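Local coordinates for response regulator FixJ (Bradyrhizobium japonicum, PDB 5XSO), which induces transcription of the nitrogen-fixation regulatory genes nifA and fixK when activated by its partner FixL, at residues D52-L57 against Q83-P88; L57-V62 against S128-A133; S64-P69 against H95-L100; P88-T93 against A124-A129. All coordinates share one frame; numbering follows the deposited sequence. Where two conformers were deposited one is given.

Contact 1 (D52-L57 against Q83-P88)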
loop_
_atom_site.group_PDB
_atom_site.type_symbol
_atom_site.label_atom_id
_atom_site.label_comp_id
_atom_site.label_asym_id
_atom_site.label_seq_id
_atom_site.Cartn_x
_atom_site.Cartn_y
_atom_site.Cartn_z
ATOM N N ASP A 52 -3.806 15.455 6.184
ATOM C CA ASP A 52 -4.818 16.255 5.502
ATOM C C ASP A 52 -4.575 16.273 4.002
ATOM O O ASP A 52 -5.519 16.181 3.211
ATOM C CB ASP A 52 -4.819 17.689 6.034
ATOM C CG ASP A 52 -5.371 17.802 7.441
ATOM O OD1 ASP A 52 -5.591 16.764 8.112
ATOM O OD2 ASP A 52 -5.568 18.955 7.874
ATOM N N ALA A 53 -3.312 16.388 3.588
ATOM C CA ALA A 53 -3.019 16.427 2.162
ATOM C C ALA A 53 -3.068 15.052 1.508
ATOM O O ALA A 53 -3.278 14.959 0.296
ATOM C CB ALA A 53 -1.649 17.065 1.932
ATOM N N LEU A 54 -2.937 13.987 2.290
ATOM C CA LEU A 54 -2.555 12.696 1.724
ATOM C C LEU A 54 -3.545 12.153 0.693
ATOM O O LEU A 54 -3.090 11.608 -0.328
ATOM C CB LEU A 54 -2.318 11.711 2.879
ATOM C CG LEU A 54 -2.244 10.218 2.587
ATOM C CD1 LEU A 54 -1.030 9.913 1.719
ATOM C CD2 LEU A 54 -2.163 9.457 3.905
ATOM N N PRO A 55 -4.865 12.289 0.849
ATOM C CA PRO A 55 -5.760 11.810 -0.219
ATOM C C PRO A 55 -5.555 12.505 -1.565
ATOM O O PRO A 55 -5.877 11.905 -2.597
ATOM C CB PRO A 55 -7.169 12.060 0.348
ATOM C CG PRO A 55 -6.971 12.894 1.592
ATOM C CD PRO A 55 -5.602 12.618 2.083
ATOM N N GLY A 56 -5.001 13.719 -1.601
ATOM C CA GLY A 56 -4.769 14.419 -2.849
ATOM C C GLY A 56 -3.362 14.343 -3.416
ATOM O O GLY A 56 -3.096 14.949 -4.459
ATOM N N LEU A 57 -2.444 13.625 -2.765
ATOM C CA LEU A 57 -1.059 13.570 -3.219
ATOM C C LEU A 57 -0.835 12.477 -4.248
ATOM O O LEU A 57 -1.321 11.354 -4.100
ATOM C CB LEU A 57 -0.079 13.334 -2.057
ATOM C CG LEU A 57 -0.026 14.427 -0.995
ATOM C CD1 LEU A 57 0.695 13.915 0.285
ATOM C CD2 LEU A 57 0.592 15.705 -1.638
ATOM N N GLN A 83 -5.104 4.100 5.266
ATOM C CA GLN A 83 -5.473 4.715 3.996
ATOM C C GLN A 83 -5.103 3.832 2.795
ATOM O O GLN A 83 -5.405 4.192 1.652
ATOM C CB GLN A 83 -4.834 6.117 3.907
ATOM C CG GLN A 83 -5.327 7.045 2.762
ATOM C CD GLN A 83 -4.645 6.788 1.407
ATOM O OE1 GLN A 83 -3.563 6.216 1.349
ATOM N NE2 GLN A 83 -5.299 7.191 0.317
ATOM N N GLN A 84 -4.509 2.655 3.023
ATOM C CA GLN A 84 -4.055 1.791 1.927
ATOM C C GLN A 84 -3.134 2.558 0.966
ATOM O O GLN A 84 -3.221 2.435 -0.258
ATOM C CB GLN A 84 -5.245 1.179 1.187
ATOM C CG GLN A 84 -5.919 0.035 1.936
ATOM C CD GLN A 84 -7.321 -0.266 1.422
ATOM O OE1 GLN A 84 -7.689 0.102 0.300
ATOM N NE2 GLN A 84 -8.116 -0.926 2.254
ATOM N N SER A 85 -2.250 3.374 1.528
ATOM C CA SER A 85 -1.309 4.132 0.708
ATOM C C SER A 85 -0.263 3.218 0.091
ATOM O O SER A 85 0.379 2.450 0.807
ATOM C CB SER A 85 -0.602 5.204 1.536
ATOM O OG SER A 85 0.097 6.112 0.688
ATOM N N PRO A 86 -0.010 3.318 -1.211
ATOM C CA PRO A 86 1.123 2.610 -1.812
ATOM C C PRO A 86 2.460 3.339 -1.673
ATOM O O PRO A 86 3.476 2.839 -2.172
ATOM C CB PRO A 86 0.703 2.511 -3.285
ATOM C CG PRO A 86 -0.093 3.757 -3.502
ATOM C CD PRO A 86 -0.733 4.151 -2.189
ATOM N N PHE A 87 2.517 4.463 -0.998
ATOM C CA PHE A 87 3.787 5.217 -0.918
ATOM C C PHE A 87 4.791 4.467 -0.048
ATOM O O PHE A 87 4.473 4.125 1.091
ATOM C CB PHE A 87 3.572 6.581 -0.286
ATOM C CG PHE A 87 2.690 7.522 -1.051
ATOM C CD1 PHE A 87 2.535 8.825 -0.582
ATOM C CD2 PHE A 87 2.004 7.144 -2.204
ATOM C CE1 PHE A 87 1.690 9.742 -1.258
ATOM C CE2 PHE A 87 1.188 8.046 -2.876
ATOM C CZ PHE A 87 1.030 9.343 -2.404
ATOM N N PRO A 88 6.022 4.249 -0.499
ATOM C CA PRO A 88 7.030 3.708 0.420
ATOM C C PRO A 88 7.416 4.756 1.461
ATOM O O PRO A 88 7.427 5.972 1.188
ATOM C CB PRO A 88 8.219 3.379 -0.502
ATOM C CG PRO A 88 8.091 4.352 -1.659
ATOM C CD PRO A 88 6.584 4.591 -1.825
#

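Contact 2 (L57-V62 against S128-A133)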
loop_
_atom_site.group_PDB
_atom_site.type_symbol
_atom_site.label_atom_id
_atom_site.label_comp_id
_atom_site.label_asym_id
_atom_site.label_seq_id
_atom_site.Cartn_x
_atom_site.Cartn_y
_atom_site.Cartn_z
ATOM N N LEU A 57 -2.444 13.625 -2.765
ATOM C CA LEU A 57 -1.059 13.570 -3.219
ATOM C C LEU A 57 -0.835 12.477 -4.248
ATOM O O LEU A 57 -1.321 11.354 -4.100
ATOM C CB LEU A 57 -0.079 13.334 -2.057
ATOM C CG LEU A 57 -0.026 14.427 -0.995
ATOM C CD1 LEU A 57 0.695 13.915 0.285
ATOM C CD2 LEU A 57 0.592 15.705 -1.638
ATOM N N SER A 58 -0.001 12.781 -5.233
ATOM C CA SER A 58 0.410 11.789 -6.213
ATOM C C SER A 58 1.583 10.962 -5.681
ATOM O O SER A 58 2.264 11.337 -4.709
ATOM C CB SER A 58 0.806 12.462 -7.514
ATOM O OG SER A 58 1.804 13.425 -7.262
ATOM N N PHE A 59 1.849 9.845 -6.366
ATOM C CA PHE A 59 2.788 8.850 -5.859
ATOM C C PHE A 59 4.155 9.457 -5.558
ATOM O O PHE A 59 4.679 10.266 -6.326
ATOM C CB PHE A 59 2.962 7.716 -6.862
ATOM C CG PHE A 59 3.957 6.694 -6.426
ATOM C CD1 PHE A 59 3.652 5.788 -5.435
ATOM C CD2 PHE A 59 5.227 6.661 -6.995
ATOM C CE1 PHE A 59 4.598 4.825 -5.025
ATOM C CE2 PHE A 59 6.161 5.743 -6.611
ATOM C CZ PHE A 59 5.867 4.797 -5.609
ATOM N N GLY A 60 4.721 9.074 -4.425
ATOM C CA GLY A 60 6.080 9.470 -4.109
ATOM C C GLY A 60 6.544 8.742 -2.867
ATOM O O GLY A 60 5.830 7.922 -2.287
ATOM N N CYS A 61 7.758 9.048 -2.462
ATOM C CA CYS A 61 8.380 8.381 -1.327
ATOM C C CYS A 61 8.288 9.305 -0.115
ATOM O O CYS A 61 8.621 10.494 -0.212
ATOM C CB CYS A 61 9.845 8.043 -1.628
ATOM S SG CYS A 61 10.722 7.154 -0.315
ATOM N N VAL A 62 7.872 8.762 1.020
ATOM C CA VAL A 62 7.822 9.532 2.264
ATOM C C VAL A 62 9.135 9.357 3.022
ATOM O O VAL A 62 9.635 8.230 3.181
ATOM C CB VAL A 62 6.617 9.105 3.122
ATOM C CG1 VAL A 62 6.605 9.875 4.440
ATOM C CG2 VAL A 62 5.311 9.267 2.349
ATOM N N SER A 128 15.789 2.920 -4.563
ATOM C CA SER A 128 15.392 1.532 -4.415
ATOM C C SER A 128 13.941 1.421 -3.975
ATOM O O SER A 128 13.186 0.610 -4.516
ATOM C CB SER A 128 16.326 0.840 -3.428
ATOM O OG SER A 128 15.826 -0.414 -3.007
ATOM N N ALA A 129 13.526 2.264 -3.026
ATOM C CA ALA A 129 12.149 2.259 -2.512
ATOM C C ALA A 129 11.141 2.573 -3.602
ATOM O O ALA A 129 10.072 1.955 -3.684
ATOM C CB ALA A 129 12.033 3.311 -1.406
ATOM N N ILE A 130 11.429 3.598 -4.397
ATOM C CA ILE A 130 10.515 3.984 -5.458
ATOM C C ILE A 130 10.425 2.872 -6.485
ATOM O O ILE A 130 9.332 2.502 -6.936
ATOM C CB ILE A 130 10.965 5.297 -6.103
ATOM C CG1 ILE A 130 10.656 6.481 -5.185
ATOM C CG2 ILE A 130 10.210 5.515 -7.409
ATOM C CD1 ILE A 130 11.198 7.828 -5.673
ATOM N N ARG A 131 11.575 2.308 -6.849
ATOM C CA ARG A 131 11.601 1.250 -7.851
ATOM C C ARG A 131 10.756 0.053 -7.417
ATOM O O ARG A 131 10.016 -0.519 -8.227
ATOM C CB ARG A 131 13.052 0.847 -8.122
ATOM C CG ARG A 131 13.241 -0.274 -9.134
ATOM C CD ARG A 131 14.731 -0.551 -9.386
ATOM N NE ARG A 131 15.493 0.667 -9.656
ATOM C CZ ARG A 131 16.504 1.109 -8.908
ATOM N NH1 ARG A 131 17.137 2.230 -9.239
ATOM N NH2 ARG A 131 16.885 0.431 -7.831
ATOM N N GLN A 132 10.835 -0.330 -6.134
ATOM C CA GLN A 132 10.081 -1.486 -5.653
ATOM C C GLN A 132 8.595 -1.175 -5.470
ATOM O O GLN A 132 7.755 -2.062 -5.654
ATOM C CB GLN A 132 10.661 -2.007 -4.333
ATOM C CG GLN A 132 12.177 -2.092 -4.282
ATOM C CD GLN A 132 12.738 -3.483 -4.504
ATOM O OE1 GLN A 132 12.608 -4.043 -5.595
ATOM N NE2 GLN A 132 13.400 -4.036 -3.480
ATOM N N ALA A 133 8.249 0.049 -5.051
ATOM C CA ALA A 133 6.857 0.411 -4.774
ATOM C C ALA A 133 6.083 0.863 -6.012
ATOM O O ALA A 133 4.844 0.793 -6.018
ATOM C CB ALA A 133 6.805 1.532 -3.721
#

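Contact 3 (S64-P69 against H95-L100)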
loop_
_atom_site.group_PDB
_atom_site.type_symbol
_atom_site.label_atom_id
_atom_site.label_comp_id
_atom_site.label_asym_id
_atom_site.label_seq_id
_atom_site.Cartn_x
_atom_site.Cartn_y
_atom_site.Cartn_z
ATOM N N SER A 64 10.402 10.489 6.749
ATOM C CA SER A 64 9.808 11.092 7.932
ATOM C C SER A 64 10.688 10.861 9.154
ATOM O O SER A 64 11.302 9.790 9.308
ATOM C CB SER A 64 8.415 10.508 8.197
ATOM O OG SER A 64 7.828 10.975 9.414
ATOM N N ASP A 65 10.806 11.900 9.973
ATOM C CA ASP A 65 11.339 11.743 11.329
ATOM C C ASP A 65 10.526 10.751 12.151
ATOM O O ASP A 65 9.291 10.741 12.116
ATOM C CB ASP A 65 11.380 13.107 12.031
ATOM C CG ASP A 65 12.149 13.051 13.359
ATOM O OD1 ASP A 65 11.478 12.921 14.404
ATOM O OD2 ASP A 65 13.373 13.128 13.342
ATOM N N VAL A 66 11.243 9.932 12.940
ATOM C CA VAL A 66 10.661 8.821 13.665
ATOM C C VAL A 66 9.778 9.321 14.789
ATOM O O VAL A 66 8.852 8.613 15.214
ATOM C CB VAL A 66 11.753 7.892 14.235
ATOM C CG1 VAL A 66 12.685 8.662 15.199
ATOM C CG2 VAL A 66 11.140 6.729 14.923
ATOM N N ARG A 67 10.081 10.499 15.334
ATOM C CA ARG A 67 9.327 11.021 16.472
ATOM C C ARG A 67 8.673 12.371 16.176
ATOM O O ARG A 67 8.686 13.280 16.999
ATOM C CB ARG A 67 10.221 11.075 17.708
ATOM C CG ARG A 67 10.226 9.703 18.341
ATOM C CD ARG A 67 11.092 9.583 19.534
ATOM N NE ARG A 67 10.568 10.356 20.634
ATOM C CZ ARG A 67 11.009 10.253 21.876
ATOM N NH1 ARG A 67 11.981 9.387 22.162
ATOM N NH2 ARG A 67 10.476 11.009 22.830
ATOM N N MET A 68 8.075 12.502 14.996
ATOM C CA MET A 68 7.213 13.638 14.681
ATOM C C MET A 68 6.155 13.807 15.765
ATOM O O MET A 68 5.413 12.849 16.047
ATOM C CB MET A 68 6.532 13.414 13.338
ATOM C CG MET A 68 7.340 13.907 12.206
ATOM S SD MET A 68 7.535 15.687 12.315
ATOM C CE MET A 68 6.002 16.365 11.678
ATOM N N PRO A 69 6.081 14.966 16.422
ATOM C CA PRO A 69 4.999 15.195 17.404
ATOM C C PRO A 69 3.625 14.993 16.770
ATOM O O PRO A 69 3.264 15.656 15.800
ATOM C CB PRO A 69 5.219 16.648 17.845
ATOM C CG PRO A 69 6.169 17.253 16.813
ATOM C CD PRO A 69 6.998 16.116 16.310
ATOM N N HIS A 95 20.072 7.508 17.202
ATOM C CA HIS A 95 20.332 6.123 17.584
ATOM C C HIS A 95 19.410 5.691 18.705
ATOM O O HIS A 95 19.046 4.522 18.768
ATOM C CB HIS A 95 21.813 5.851 17.992
ATOM C CG HIS A 95 22.204 6.328 19.356
ATOM N ND1 HIS A 95 22.582 5.464 20.375
ATOM C CD2 HIS A 95 22.305 7.578 19.860
ATOM C CE1 HIS A 95 22.901 6.170 21.445
ATOM N NE2 HIS A 95 22.747 7.454 21.156
ATOM N N GLY A 96 19.015 6.619 19.581
ATOM C CA GLY A 96 18.165 6.231 20.704
ATOM C C GLY A 96 16.791 5.755 20.293
ATOM O O GLY A 96 16.146 5.009 21.039
ATOM N N ASP A 97 16.341 6.128 19.101
ATOM C CA ASP A 97 14.996 5.786 18.664
ATOM C C ASP A 97 14.983 4.690 17.627
ATOM O O ASP A 97 13.948 4.443 17.014
ATOM C CB ASP A 97 14.315 7.040 18.118
ATOM C CG ASP A 97 14.063 8.050 19.196
ATOM O OD1 ASP A 97 13.623 7.612 20.315
ATOM O OD2 ASP A 97 14.212 9.247 18.900
ATOM N N VAL A 98 16.137 4.063 17.378
ATOM C CA VAL A 98 16.202 2.950 16.436
ATOM C C VAL A 98 15.123 1.904 16.751
ATOM O O VAL A 98 14.498 1.354 15.828
ATOM C CB VAL A 98 17.638 2.391 16.422
ATOM C CG1 VAL A 98 17.725 1.057 15.799
ATOM C CG2 VAL A 98 18.473 3.404 15.572
ATOM N N PRO A 99 14.862 1.592 18.018
ATOM C CA PRO A 99 13.807 0.589 18.281
ATOM C C PRO A 99 12.430 1.030 17.831
ATOM O O PRO A 99 11.613 0.181 17.460
ATOM C CB PRO A 99 13.865 0.398 19.799
ATOM C CG PRO A 99 15.348 0.750 20.177
ATOM C CD PRO A 99 15.612 1.943 19.244
ATOM N N LEU A 100 12.132 2.325 17.906
ATOM C CA LEU A 100 10.868 2.826 17.363
ATOM C C LEU A 100 10.846 2.688 15.846
ATOM O O LEU A 100 9.841 2.252 15.255
ATOM C CB LEU A 100 10.705 4.275 17.792
ATOM C CG LEU A 100 9.404 5.026 17.517
ATOM C CD1 LEU A 100 8.206 4.185 17.904
ATOM C CD2 LEU A 100 9.462 6.306 18.336
#

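Contact 4 (P88-T93 against A124-A129)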
loop_
_atom_site.group_PDB
_atom_site.type_symbol
_atom_site.label_atom_id
_atom_site.label_comp_id
_atom_site.label_asym_id
_atom_site.label_seq_id
_atom_site.Cartn_x
_atom_site.Cartn_y
_atom_site.Cartn_z
ATOM N N PRO A 88 6.022 4.249 -0.499
ATOM C CA PRO A 88 7.030 3.708 0.420
ATOM C C PRO A 88 7.416 4.756 1.461
ATOM O O PRO A 88 7.427 5.972 1.188
ATOM C CB PRO A 88 8.219 3.379 -0.502
ATOM C CG PRO A 88 8.091 4.352 -1.659
ATOM C CD PRO A 88 6.584 4.591 -1.825
ATOM N N ILE A 89 7.758 4.286 2.660
ATOM C CA ILE A 89 8.138 5.188 3.744
ATOM C C ILE A 89 9.539 4.844 4.274
ATOM O O ILE A 89 9.808 3.693 4.654
ATOM C CB ILE A 89 7.116 5.150 4.895
ATOM C CG1 ILE A 89 5.715 5.502 4.370
ATOM C CG2 ILE A 89 7.586 6.135 5.996
ATOM C CD1 ILE A 89 4.571 5.007 5.284
ATOM N N LEU A 90 10.413 5.855 4.337
ATOM C CA LEU A 90 11.706 5.744 5.006
ATOM C C LEU A 90 11.682 6.571 6.297
ATOM O O LEU A 90 11.133 7.687 6.321
ATOM C CB LEU A 90 12.843 6.282 4.104
ATOM C CG LEU A 90 12.850 5.713 2.687
ATOM C CD1 LEU A 90 14.003 6.358 1.896
ATOM C CD2 LEU A 90 13.044 4.150 2.779
ATOM N N ILE A 91 12.289 6.040 7.354
ATOM C CA ILE A 91 12.260 6.637 8.684
ATOM C C ILE A 91 13.656 7.121 9.032
ATOM O O ILE A 91 14.616 6.336 8.966
ATOM C CB ILE A 91 11.774 5.616 9.735
ATOM C CG1 ILE A 91 10.353 5.124 9.398
ATOM C CG2 ILE A 91 11.907 6.200 11.132
ATOM C CD1 ILE A 91 9.327 6.206 9.458
ATOM N N MET A 92 13.781 8.417 9.391
ATOM C CA MET A 92 15.013 9.017 9.889
ATOM C C MET A 92 14.985 8.999 11.415
ATOM O O MET A 92 13.955 9.291 12.015
ATOM C CB MET A 92 15.190 10.472 9.409
ATOM C CG MET A 92 15.085 10.593 7.926
ATOM S SD MET A 92 15.337 12.350 7.529
ATOM C CE MET A 92 13.695 12.932 7.911
ATOM N N THR A 93 16.106 8.657 12.043
ATOM C CA THR A 93 16.057 8.450 13.494
ATOM C C THR A 93 17.426 8.713 14.110
ATOM O O THR A 93 18.470 8.405 13.509
ATOM C CB THR A 93 15.589 7.004 13.858
ATOM O OG1 THR A 93 15.562 6.853 15.294
ATOM C CG2 THR A 93 16.541 5.920 13.279
ATOM N N ALA A 124 20.194 6.886 -2.648
ATOM C CA ALA A 124 20.189 5.487 -3.077
ATOM C C ALA A 124 19.045 4.702 -2.446
ATOM O O ALA A 124 18.467 3.803 -3.072
ATOM C CB ALA A 124 21.512 4.809 -2.715
ATOM N N MET A 125 18.750 4.966 -1.175
ATOM C CA MET A 125 17.658 4.250 -0.537
ATOM C C MET A 125 16.332 4.645 -1.152
ATOM O O MET A 125 15.433 3.806 -1.295
ATOM C CB MET A 125 17.679 4.530 0.969
ATOM C CG MET A 125 16.624 3.808 1.804
ATOM S SD MET A 125 16.902 4.246 3.564
ATOM C CE MET A 125 18.397 3.346 3.902
ATOM N N ILE A 126 16.175 5.931 -1.477
ATOM C CA ILE A 126 14.944 6.385 -2.099
ATOM C C ILE A 126 14.783 5.726 -3.455
ATOM O O ILE A 126 13.685 5.299 -3.823
ATOM C CB ILE A 126 14.945 7.923 -2.235
ATOM C CG1 ILE A 126 14.769 8.580 -0.856
ATOM C CG2 ILE A 126 13.839 8.389 -3.266
ATOM C CD1 ILE A 126 15.124 10.150 -0.883
ATOM N N GLU A 127 15.867 5.683 -4.245
ATOM C CA GLU A 127 15.745 5.113 -5.590
ATOM C C GLU A 127 15.269 3.678 -5.524
ATOM O O GLU A 127 14.415 3.254 -6.325
ATOM C CB GLU A 127 17.073 5.178 -6.343
ATOM C CG GLU A 127 17.214 6.385 -7.198
ATOM C CD GLU A 127 18.364 6.238 -8.172
ATOM O OE1 GLU A 127 19.327 7.031 -8.066
ATOM O OE2 GLU A 127 18.301 5.318 -9.028
ATOM N N SER A 128 15.789 2.920 -4.563
ATOM C CA SER A 128 15.392 1.532 -4.415
ATOM C C SER A 128 13.941 1.421 -3.975
ATOM O O SER A 128 13.186 0.610 -4.516
ATOM C CB SER A 128 16.326 0.840 -3.428
ATOM O OG SER A 128 15.826 -0.414 -3.007
ATOM N N ALA A 129 13.526 2.264 -3.026
ATOM C CA ALA A 129 12.149 2.259 -2.512
ATOM C C ALA A 129 11.141 2.573 -3.602
ATOM O O ALA A 129 10.072 1.955 -3.684
ATOM C CB ALA A 129 12.033 3.311 -1.406
#

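Contact 1 (D52-L57 against Q83-P88)
Ser85 OG is the polar atom round which Leu54 and Phe87 gather. From the other segment Leu54 CD1 touches this OG at 4.1 Å. From its own side Phe87 N gives Ser85 OG a weak hydrogen bond of 3.4 Å. That bond is long but nearly straight, with an angle of 166° at the hydrogen. The same hydroxyl oxygen lies above one face of the Phe87 ring, shifted toward its rim. The two methyl groups of Leu54 reach three residues. Its CD1 also packs on Phe87 CE1 at 4.0 Å, while its CD2 rests on Gln83 CG at 4.1 Å. Leu54 has CG anti to the backbone N (chi1 165°), and this sends the fork across to the loop. Leu54 and Phe87 run past each other in opposite directions. Leu57 takes the ring at its border. Leu57 O lies in the ring plane, 3.5 Å from Phe87 CZ, where aromatic hydrogens are slightly positive. Leu57 CB adds an apolar touch on Phe87 CE1 at 4.1 Å. The backbone bond from Leu57 N to Leu54 O, 3.2 Å long, holds these two leucines in one tight 3-10 turn. On the other side, Gln84 has positive phi and ends helix 73-82 with a Schellman motif. Met80 of that helix is touched by Leu54, Ser85 and Phe87 alike. The contact thus joins the turn after helix 47-53 to the link between helix 73-82 and strand 89-93, an arrangement that belongs to the alternating beta-alpha fold of the CheY-like receiver domain.

Contact 2 (L57-V62 against S128-A133)
This is a buried, wholly apolar contact between Phe59 and Cys61, at the entry to strand 61-65, and one side of helix 119-138. Ala129, Ile130 and Ala133 form that side of the helix. No hydrogen bond crosses between the segments. Phe59 presents the edge of its ring to the helix. Its CZ meets Ala133 CB at 3.9 Å, with the methyl carbon in the ring plane. Next to it, Phe59 CE2 meets Ile130 CG2 at 4.1 Å, also close to the ring plane. The ring reaches the helix because its CG is anti to the backbone N (chi1 178°). Ile130 serves both partners. Its CG2 goes to the ring, while its CG1 packs on Cys61 CB at 4.0 Å. The Cys61 sulfur turns to the neighbouring residue, with SG 4.2 Å from Ala129 CB. The backbones come close here, Cys61 CA lying 6.4 Å from Ile130 CA. Glu134 and Ala137 of the same helix extend the wall along Phe59, and Pro88 touches the ring as well. With an alanine at Phe59, a gap would probably open beside Ala133, and Ile130 CG2 would lose its aromatic neighbour. Cys61 also touches Ile17 of strand 16-20, whereas the next residue, Val62, packs on Phe50 of helix 47-53. Successive strand residues therefore serve different helices. A central strand with helices packed on both faces of its parallel sheet is the layout of a three-layer alpha/beta sandwich, here in its CheY-like receiver form.

Contact 3 (S64-P69 against H95-L100)
Val66 and Arg67 meet Asp97 and Leu100 in the CheY-like receiver fold, where the loop after strand 61-65 faces the start of helix 98-106. Just before them stands Asp65, very probably a magnesium ligand and, by its place in the family, probably the phosphate acceptor. Asp65 OD1 accepts a hydrogen bond of 2.9 Å from Arg67 N, which makes an Asx turn. The donor comes from above the carboxylate plane. Val66 follows and straddles two partners. Its CG1, wedged between the backbone N and the carbonyl carbon (chi1 60°), packs on Asp97 CB at 3.7 Å. Its CG2 lies 3.6 Å from Leu100 CG. Ile91 and Thr93 of strand 89-93 also touch Val66. Arg67 probably binds magnesium too, as in relatives through its backbone carbonyl, which leaves its side chain to cross both Leu100 and Asp97 at about a right angle. Arg67 CG rests 3.5 Å from Leu100 CD2. Farther out, Arg67 CD passes close over the carboxylate, 3.2 Å from Asp97 OD2. A bend at chi3 then turns the guanidinium to the other oxygen. Asp97 occupies the N-cap position of the helix but spends its side chain on this salt bridge, making no capping bond. Arg67 NH1 donates to Asp97 OD1 over 3.0 Å at 164°, on the syn side of the oxygen and within the guanidinium plane, while the two flat groups are turned 57° from each other.

Contact 4 (P88-T93 against A124-A129)
Leu90 and Met125 are brought together by their first torsions. Leu90 CG stands beside the backbone N, opposite the carbonyl carbon (chi1 -50°), and Met125 CG extends away from its own N (chi1 -178°). The two side chains lie alongside each other, pointing opposite ways. Met125 CG sits against the fork of the leucine, 3.7 Å from both Leu90 CD1 and Leu90 CD2. The thioether follows, with Met125 SD 3.9 Å from Leu90 CD2. Ile126 comes in at about a right angle, its CG1 only 3.6 Å from Leu90 CD1. Replacing Leu90 with an alanine is likely to open a gap between strand and helix and leave Met125 CG and Ile126 CG1 without their shared neighbour. One turn further along the helix, Ala129 meets Pro88, two residues before Leu90. Pro88 CB packs on Ala129 CB at 3.9 Å, and Pro88 CG lies 3.7 Å from Ala129 O. All five residues are buried, and no hydrogen bond crosses between the segments. Leu90 also touches Cys61 of the neighbouring strand and Asp111 of strand 111-114. Ile91 points away from the helix and packs on Ala101 and Ala104 of helix 98-106. The axes of strand 89-93 and of the helix segment 124-129 run nearly antiparallel, at 156° and 9.7 Å apart at their closest. A helix lying antiparallel on a parallel strand is the classic layer packing of the three-layer alpha-beta-alpha receiver domain.

How the contacts relate
From the N terminus, contact 1 closes first, looping from the turn after helix 47-53 to the link before strand 89-93. Contact 2 starts at Leu57, where the first segment of contact 1 ends, but spans far more chain and ends on helix 119-138. It crosses contact 1 and encloses contact 3. Contact 3 joins the far end of strand 61-65 to helix 98-106, and crosses contacts 1 and 4. Contact 4 follows contact 1 in series, sharing Pro88, and lands beside contact 2 on helix 119-138. Strands 61-65 and 89-93 are sheet neighbours. Probable hydrogen bonds from Val62 and Ser64 to the adjoining strand tie contacts 2 and 3 to contact 4.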